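Putative NADH-flavin reductase (PDB 3H2S) binds NADPH in a Rossmann-type fold and is probably an NAD(P)H-dependent oxidoreductase, putatively a flavin reductase. Local coordinates at residues E160-G165 / I187-M192; T168-G173 / A193-D198. All blocks are in the same frame, centred on the assembly; numbering follows the deposited sequence.

Contact 1. Residues E160-G165 / I187-M192; sequences EAFPSG and ITTGNM. With NDP (NADPH dihydro-nicotinamide-adenine-dinucleotide phosphate), chain C.
Phe162 is wedged between the cofactor and the start of helix 189-201. On one side its CD2 meets C6N of the NADPH nicotinamide ring at 3.6 Å; on the other, CE1 lies 3.7 Å from CB of Met192, a selenomethionine whose side chain crosses that of Phe162 at about a right angle. The ring's rim also faces oxygens in its own plane, with CD1 3.2 Å from Ile187 O and CE2 close to the ribose O4D. CG stands anti to the backbone N (chi1 -165°), which places the phenyl between nicotinamide and helix. Both segments belong to the nucleotide-binding Rossmann fold: 160-165 follows strand 153-158 at the nicotinamide end of the pocket, where Glu160 O lies 2.9 Å from the carboxamide N7N. Backbone bonds tie this loop to the residues leading into the helix and to its first turn, from Ile187 N to Ala161 O and from Thr189 N to Pro163 O (3.0 Å). Gly165 is held twice: its N donates to Thr189 OG1 at 3.2 Å, nearly straight at 164°, and its O accepts from Gly190 N (2.9 Å). Thr188 is the N-cap, its OG1 accepting from Asn191 N at 3.1 Å while also hydrogen-bonded to Pro166 O.

Contact 2. Residues T168-G173 / A193-D198; sequences TSYVAG and ALAILD
The axes of strand 170-173 and of the helix segment 193-198 come within 9.5 Å of each other, their N-to-C directions 59° apart, and no backbone hydrogen bond joins them. The nearest CA atoms are those of Tyr170 and Ala195, 7.2 Å apart, so a side chain has to bridge the gap. Tyr170 does so, its CG set between the backbone N and the carbonyl carbon (chi1 71°) and its ring laid against the helix. The methyl of Ala195 sits over the middle of one ring face, a CH-pi contact with CB 3.8 Å from the centroid and almost on the ring normal. Leu194 CB meets CD2 of the same ring at 3.9 Å, and the leucine's CD1 reaches back to Thr168 O. In the Rossmann-type sheet, 170-173 is the outermost strand at one end, pairing antiparallel with strand 209-214, and the helix packs across these strands; Tyr170 and Ala195 both touch Val212. One turn further along the helix, the phenol donates to Asp198 OD2 over 2.6 Å, at the ring's edge and in its plane, using the anti lone pair of that oxygen. The carboxylate plane is turned 50° from the ring. Asp198 OD1 makes a salt bridge with Arg23, so the two oxygens serve different partners. A water donates to both Tyr170 OH and Ala195 O, the latter at 3.0 Å.

Overall arrangement
Both contacts use helix 189-201: contact 1 takes its first turn and the residues leading in, contact 2 the turns that follow. Their centres are 10 Å apart, and the segments alternate along the chain. Contact 1 is partly buried beside the cofactor, and there backbone bonds and threonine hydroxyls do most of the polar work around one wedged phenylalanine. Contact 2 lies at the surface by the edge strand, away from NADPH, and depends on a single tyrosine, its aspartate partner and a water. Asn191 joins the two, its OD1 accepting from Thr168 N, while Ile187 CD1 packs near Tyr170 CB. Asn191 ND2 is separately hydrogen-bonded to Asp214 on strand 209-214.

Contact 1. Residues E160-G165 / I187-M192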
loop_
_atom_site.group_PDB
_atom_site.type_symbol
_atom_site.label_atom_id
_atom_site.label_comp_id
_atom_site.label_asym_id
_atom_site.label_seq_id
_atom_site.Cartn_x
_atom_site.Cartn_y
_atom_site.Cartn_z
ATOM N N GLU A 160 -7.555 15.340 -18.980
ATOM C CA GLU A 160 -6.597 16.318 -18.482
ATOM C C GLU A 160 -7.272 17.396 -17.629
ATOM O O GLU A 160 -6.701 17.868 -16.634
ATOM C CB GLU A 160 -5.864 16.953 -19.661
ATOM C CG GLU A 160 -5.439 18.393 -19.447
ATOM C CD GLU A 160 -4.122 18.711 -20.123
ATOM O OE1 GLU A 160 -3.454 17.762 -20.594
ATOM O OE2 GLU A 160 -3.742 19.903 -20.158
ATOM N N ALA A 161 -8.486 17.784 -18.013
ATOM C CA ALA A 161 -9.211 18.820 -17.278
ATOM C C ALA A 161 -10.418 18.234 -16.557
ATOM O O ALA A 161 -11.220 17.531 -17.161
ATOM C CB ALA A 161 -9.638 19.958 -18.216
ATOM N N PHE A 162 -10.568 18.572 -15.276
ATOM C CA PHE A 162 -11.647 18.011 -14.452
ATOM C C PHE A 162 -12.511 19.130 -13.815
ATOM O O PHE A 162 -12.618 19.236 -12.586
ATOM C CB PHE A 162 -11.026 17.106 -13.374
ATOM C CG PHE A 162 -12.005 16.201 -12.679
ATOM C CD1 PHE A 162 -13.293 16.023 -13.163
ATOM C CD2 PHE A 162 -11.617 15.509 -11.533
ATOM C CE1 PHE A 162 -14.171 15.152 -12.530
ATOM C CE2 PHE A 162 -12.483 14.651 -10.887
ATOM C CZ PHE A 162 -13.775 14.486 -11.376
ATOM N N PRO A 163 -13.149 19.956 -14.656
ATOM C CA PRO A 163 -13.927 21.097 -14.176
ATOM C C PRO A 163 -15.225 20.672 -13.479
ATOM O O PRO A 163 -15.770 19.596 -13.751
ATOM C CB PRO A 163 -14.262 21.853 -15.473
ATOM C CG PRO A 163 -14.241 20.794 -16.526
ATOM C CD PRO A 163 -13.121 19.894 -16.131
ATOM N N SER A 164 -15.744 21.538 -12.616
ATOM C CA SER A 164 -17.065 21.323 -12.040
ATOM C C SER A 164 -18.117 21.556 -13.108
ATOM O O SER A 164 -17.941 22.405 -13.975
ATOM C CB SER A 164 -17.296 22.283 -10.873
ATOM O OG SER A 164 -18.673 22.352 -10.552
ATOM N N GLY A 165 -19.131 20.700 -13.150
ATOM C CA GLY A 165 -20.222 20.907 -14.097
ATOM C C GLY A 165 -21.258 19.803 -14.042
ATOM O O GLY A 165 -20.970 18.714 -13.565
ATOM N N ILE A 187 -13.437 16.386 -18.567
ATOM C CA ILE A 187 -14.589 15.681 -18.032
ATOM C C ILE A 187 -15.126 16.480 -16.847
ATOM O O ILE A 187 -14.350 16.946 -16.019
ATOM C CB ILE A 187 -14.205 14.253 -17.565
ATOM C CG1 ILE A 187 -15.426 13.526 -16.982
ATOM C CG2 ILE A 187 -13.122 14.318 -16.491
ATOM C CD1 ILE A 187 -16.230 12.755 -17.993
ATOM N N THR A 188 -16.436 16.715 -16.822
ATOM C CA THR A 188 -17.060 17.392 -15.691
ATOM C C THR A 188 -17.219 16.471 -14.487
ATOM O O THR A 188 -17.280 15.241 -14.625
ATOM C CB THR A 188 -18.433 18.009 -16.060
ATOM O OG1 THR A 188 -19.362 16.958 -16.407
ATOM C CG2 THR A 188 -18.282 18.967 -17.246
ATOM N N THR A 189 -17.322 17.073 -13.306
ATOM C CA THR A 189 -17.648 16.314 -12.108
ATOM C C THR A 189 -18.958 15.535 -12.279
ATOM O O THR A 189 -19.079 14.409 -11.808
ATOM C CB THR A 189 -17.723 17.228 -10.858
ATOM O OG1 THR A 189 -18.582 18.330 -11.129
ATOM C CG2 THR A 189 -16.347 17.770 -10.512
ATOM N N GLY A 190 -19.933 16.125 -12.973
ATOM C CA GLY A 190 -21.203 15.440 -13.219
ATOM C C GLY A 190 -21.045 14.192 -14.071
ATOM O O GLY A 190 -21.593 13.135 -13.752
ATOM N N ASN A 191 -20.243 14.292 -15.124
ATOM C CA ASN A 191 -20.029 13.165 -16.039
ATOM C C ASN A 191 -19.149 12.054 -15.469
ATOM O O ASN A 191 -19.457 10.859 -15.624
ATOM C CB ASN A 191 -19.468 13.664 -17.376
ATOM C CG ASN A 191 -20.555 14.123 -18.309
ATOM O OD1 ASN A 191 -21.679 13.625 -18.239
ATOM N ND2 ASN A 191 -20.277 15.168 -19.090
HETATM N N MSE A 192 -18.165 12.448 -14.663
HETATM C CA MSE A 192 -17.424 11.485 -13.861
HETATM C C MSE A 192 -18.376 10.727 -12.936
HETATM O O MSE A 192 -18.260 9.507 -12.794
HETATM C CB MSE A 192 -16.313 12.181 -13.048
HETATM C CG MSE A 192 -15.598 11.250 -12.082
HETATM SE SE MSE A 192 -14.629 9.789 -12.990
HETATM C CE MSE A 192 -13.148 10.834 -13.716
HETATM P PA NDP C . -11.406 17.934 -3.777
HETATM O O1A NDP C . -10.123 18.800 -3.614
HETATM O O2A NDP C . -12.682 18.619 -4.126
HETATM O O5B NDP C . -11.404 17.365 -2.181
HETATM C C5B NDP C . -11.502 15.918 -2.203
HETATM C C4B NDP C . -11.923 15.382 -0.780
HETATM O O4B NDP C . -10.746 15.110 -0.048
HETATM C C3B NDP C . -12.696 16.447 0.070
HETATM O O3B NDP C . -13.879 15.831 0.471
HETATM C C2B NDP C . -11.716 16.675 1.293
HETATM O O2B NDP C . -12.294 16.987 2.511
HETATM C C1B NDP C . -11.028 15.275 1.311
HETATM N N9A NDP C . -9.733 15.341 2.009
HETATM C C8A NDP C . -8.606 16.061 1.535
HETATM N N7A NDP C . -7.540 15.942 2.331
HETATM C C5A NDP C . -7.974 15.080 3.360
HETATM C C6A NDP C . -7.269 14.575 4.467
HETATM N N6A NDP C . -5.981 14.973 4.659
HETATM N N1A NDP C . -7.988 13.958 5.474
HETATM C C2A NDP C . -9.271 13.598 5.176
HETATM N N3A NDP C . -9.999 13.854 4.048
HETATM C C4A NDP C . -9.329 14.685 3.178
HETATM O O3 NDP C . -10.927 17.051 -4.994
HETATM P PN NDP C . -11.412 16.646 -6.489
HETATM O O1N NDP C . -12.896 16.242 -6.422
HETATM O O2N NDP C . -11.171 17.893 -7.284
HETATM O O5D NDP C . -10.597 15.344 -7.042
HETATM C C5D NDP C . -11.079 14.009 -6.860
HETATM C C4D NDP C . -10.076 13.065 -7.548
HETATM O O4D NDP C . -9.898 13.584 -8.855
HETATM C C3D NDP C . -8.665 12.915 -6.907
HETATM O O3D NDP C . -8.195 11.629 -7.089
HETATM C C2D NDP C . -7.860 13.992 -7.721
HETATM O O2D NDP C . -6.497 13.661 -7.800
HETATM C C1D NDP C . -8.526 13.746 -9.122
HETATM N N1N NDP C . -8.187 14.810 -10.065
HETATM C C2N NDP C . -7.349 14.424 -11.194
HETATM C C3N NDP C . -6.817 15.593 -12.024
HETATM C C7N NDP C . -6.426 15.108 -13.409
HETATM O O7N NDP C . -5.847 14.038 -13.536
HETATM N N7N NDP C . -6.587 15.966 -14.487
HETATM C C4N NDP C . -7.577 16.903 -12.027
HETATM C C5N NDP C . -8.160 17.288 -10.691
HETATM C C6N NDP C . -8.537 16.182 -9.731
HETATM P P2B NDP C . -12.815 18.502 2.813
HETATM O O1X NDP C . -14.094 18.781 1.943
HETATM O O2X NDP C . -13.366 18.485 4.287
HETATM O O3X NDP C . -11.760 19.526 2.568
HETATM O O HOH W 1 -21.250 18.553 -10.286
#

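Contact 2. Residues T168-G173 / A193-D198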
loop_
_atom_site.group_PDB
_atom_site.type_symbol
_atom_site.label_atom_id
_atom_site.label_comp_id
_atom_site.label_asym_id
_atom_site.label_seq_id
_atom_site.Cartn_x
_atom_site.Cartn_y
_atom_site.Cartn_z
ATOM N N THR A 168 -23.754 15.375 -18.672
ATOM C CA THR A 168 -24.393 15.374 -19.984
ATOM C C THR A 168 -24.343 13.968 -20.569
ATOM O O THR A 168 -25.300 13.212 -20.438
ATOM C CB THR A 168 -23.694 16.348 -20.955
ATOM O OG1 THR A 168 -22.285 16.068 -20.978
ATOM C CG2 THR A 168 -23.912 17.780 -20.513
ATOM N N SER A 169 -23.192 13.602 -21.133
ATOM C CA SER A 169 -22.864 12.209 -21.469
ATOM C C SER A 169 -21.347 12.102 -21.436
ATOM O O SER A 169 -20.653 13.112 -21.589
ATOM C CB SER A 169 -23.346 11.842 -22.887
ATOM O OG SER A 169 -24.751 11.759 -22.958
ATOM N N TYR A 170 -20.833 10.877 -21.340
ATOM C CA TYR A 170 -19.390 10.669 -21.412
ATOM C C TYR A 170 -18.985 9.632 -22.455
ATOM O O TYR A 170 -19.814 8.833 -22.934
ATOM C CB TYR A 170 -18.796 10.340 -20.033
ATOM C CG TYR A 170 -19.171 8.971 -19.523
ATOM C CD1 TYR A 170 -18.489 7.830 -19.952
ATOM C CD2 TYR A 170 -20.272 8.802 -18.696
ATOM C CE1 TYR A 170 -18.883 6.566 -19.544
ATOM C CE2 TYR A 170 -20.704 7.539 -18.329
ATOM C CZ TYR A 170 -20.005 6.427 -18.748
ATOM O OH TYR A 170 -20.387 5.176 -18.316
ATOM N N VAL A 171 -17.739 9.742 -22.898
ATOM C CA VAL A 171 -17.113 8.727 -23.749
ATOM C C VAL A 171 -15.979 8.054 -22.977
ATOM O O VAL A 171 -15.245 8.712 -22.247
ATOM C CB VAL A 171 -16.538 9.354 -25.026
ATOM C CG1 VAL A 171 -15.796 8.290 -25.852
ATOM C CG2 VAL A 171 -17.654 9.991 -25.856
ATOM N N ALA A 172 -15.856 6.739 -23.100
ATOM C CA ALA A 172 -14.856 6.015 -22.313
ATOM C C ALA A 172 -13.756 5.395 -23.173
ATOM O O ALA A 172 -13.986 5.016 -24.320
ATOM C CB ALA A 172 -15.513 4.964 -21.432
ATOM N N GLY A 173 -12.554 5.313 -22.612
ATOM C CA GLY A 173 -11.463 4.571 -23.227
ATOM C C GLY A 173 -10.731 3.767 -22.171
ATOM O O GLY A 173 -11.290 3.457 -21.114
ATOM N N ALA A 193 -19.318 11.440 -12.325
ATOM C CA ALA A 193 -20.306 10.787 -11.467
ATOM C C ALA A 193 -21.134 9.752 -12.251
ATOM O O ALA A 193 -21.389 8.659 -11.747
ATOM C CB ALA A 193 -21.230 11.817 -10.791
ATOM N N LEU A 194 -21.580 10.121 -13.450
ATOM C CA LEU A 194 -22.284 9.177 -14.330
ATOM C C LEU A 194 -21.459 7.916 -14.530
ATOM O O LEU A 194 -21.977 6.805 -14.437
ATOM C CB LEU A 194 -22.581 9.796 -15.709
ATOM C CG LEU A 194 -23.641 10.892 -15.852
ATOM C CD1 LEU A 194 -23.924 11.146 -17.338
ATOM C CD2 LEU A 194 -24.922 10.527 -15.108
ATOM N N ALA A 195 -20.197 8.103 -14.903
ATOM C CA ALA A 195 -19.293 6.986 -15.204
ATOM C C ALA A 195 -19.079 6.075 -13.994
ATOM O O ALA A 195 -19.022 4.863 -14.116
ATOM C CB ALA A 195 -17.939 7.525 -15.736
ATOM N N ILE A 196 -18.877 6.678 -12.830
ATOM C CA ILE A 196 -18.721 5.928 -11.606
ATOM C C ILE A 196 -19.950 5.099 -11.245
ATOM O O ILE A 196 -19.836 3.898 -11.003
ATOM C CB ILE A 196 -18.315 6.860 -10.450
ATOM C CG1 ILE A 196 -16.885 7.380 -10.702
ATOM C CG2 ILE A 196 -18.413 6.115 -9.109
ATOM C CD1 ILE A 196 -16.410 8.444 -9.710
ATOM N N LEU A 197 -21.126 5.725 -11.277
ATOM C CA LEU A 197 -22.356 5.040 -10.953
ATOM C C LEU A 197 -22.693 4.001 -12.006
ATOM O O LEU A 197 -23.221 2.950 -11.676
ATOM C CB LEU A 197 -23.522 6.018 -10.757
ATOM C CG LEU A 197 -23.764 6.434 -9.298
ATOM C CD1 LEU A 197 -24.066 5.228 -8.419
ATOM C CD2 LEU A 197 -22.578 7.222 -8.756
ATOM N N ASP A 198 -22.324 4.270 -13.257
ATOM C CA ASP A 198 -22.503 3.274 -14.319
ATOM C C ASP A 198 -21.739 2.003 -13.979
ATOM O O ASP A 198 -22.243 0.901 -14.170
ATOM C CB ASP A 198 -22.046 3.822 -15.673
ATOM C CG ASP A 198 -23.113 4.675 -16.342
ATOM O OD1 ASP A 198 -24.231 4.779 -15.795
ATOM O OD2 ASP A 198 -22.829 5.234 -17.418
HETATM O O HOH W 2 -18.744 3.776 -16.846
#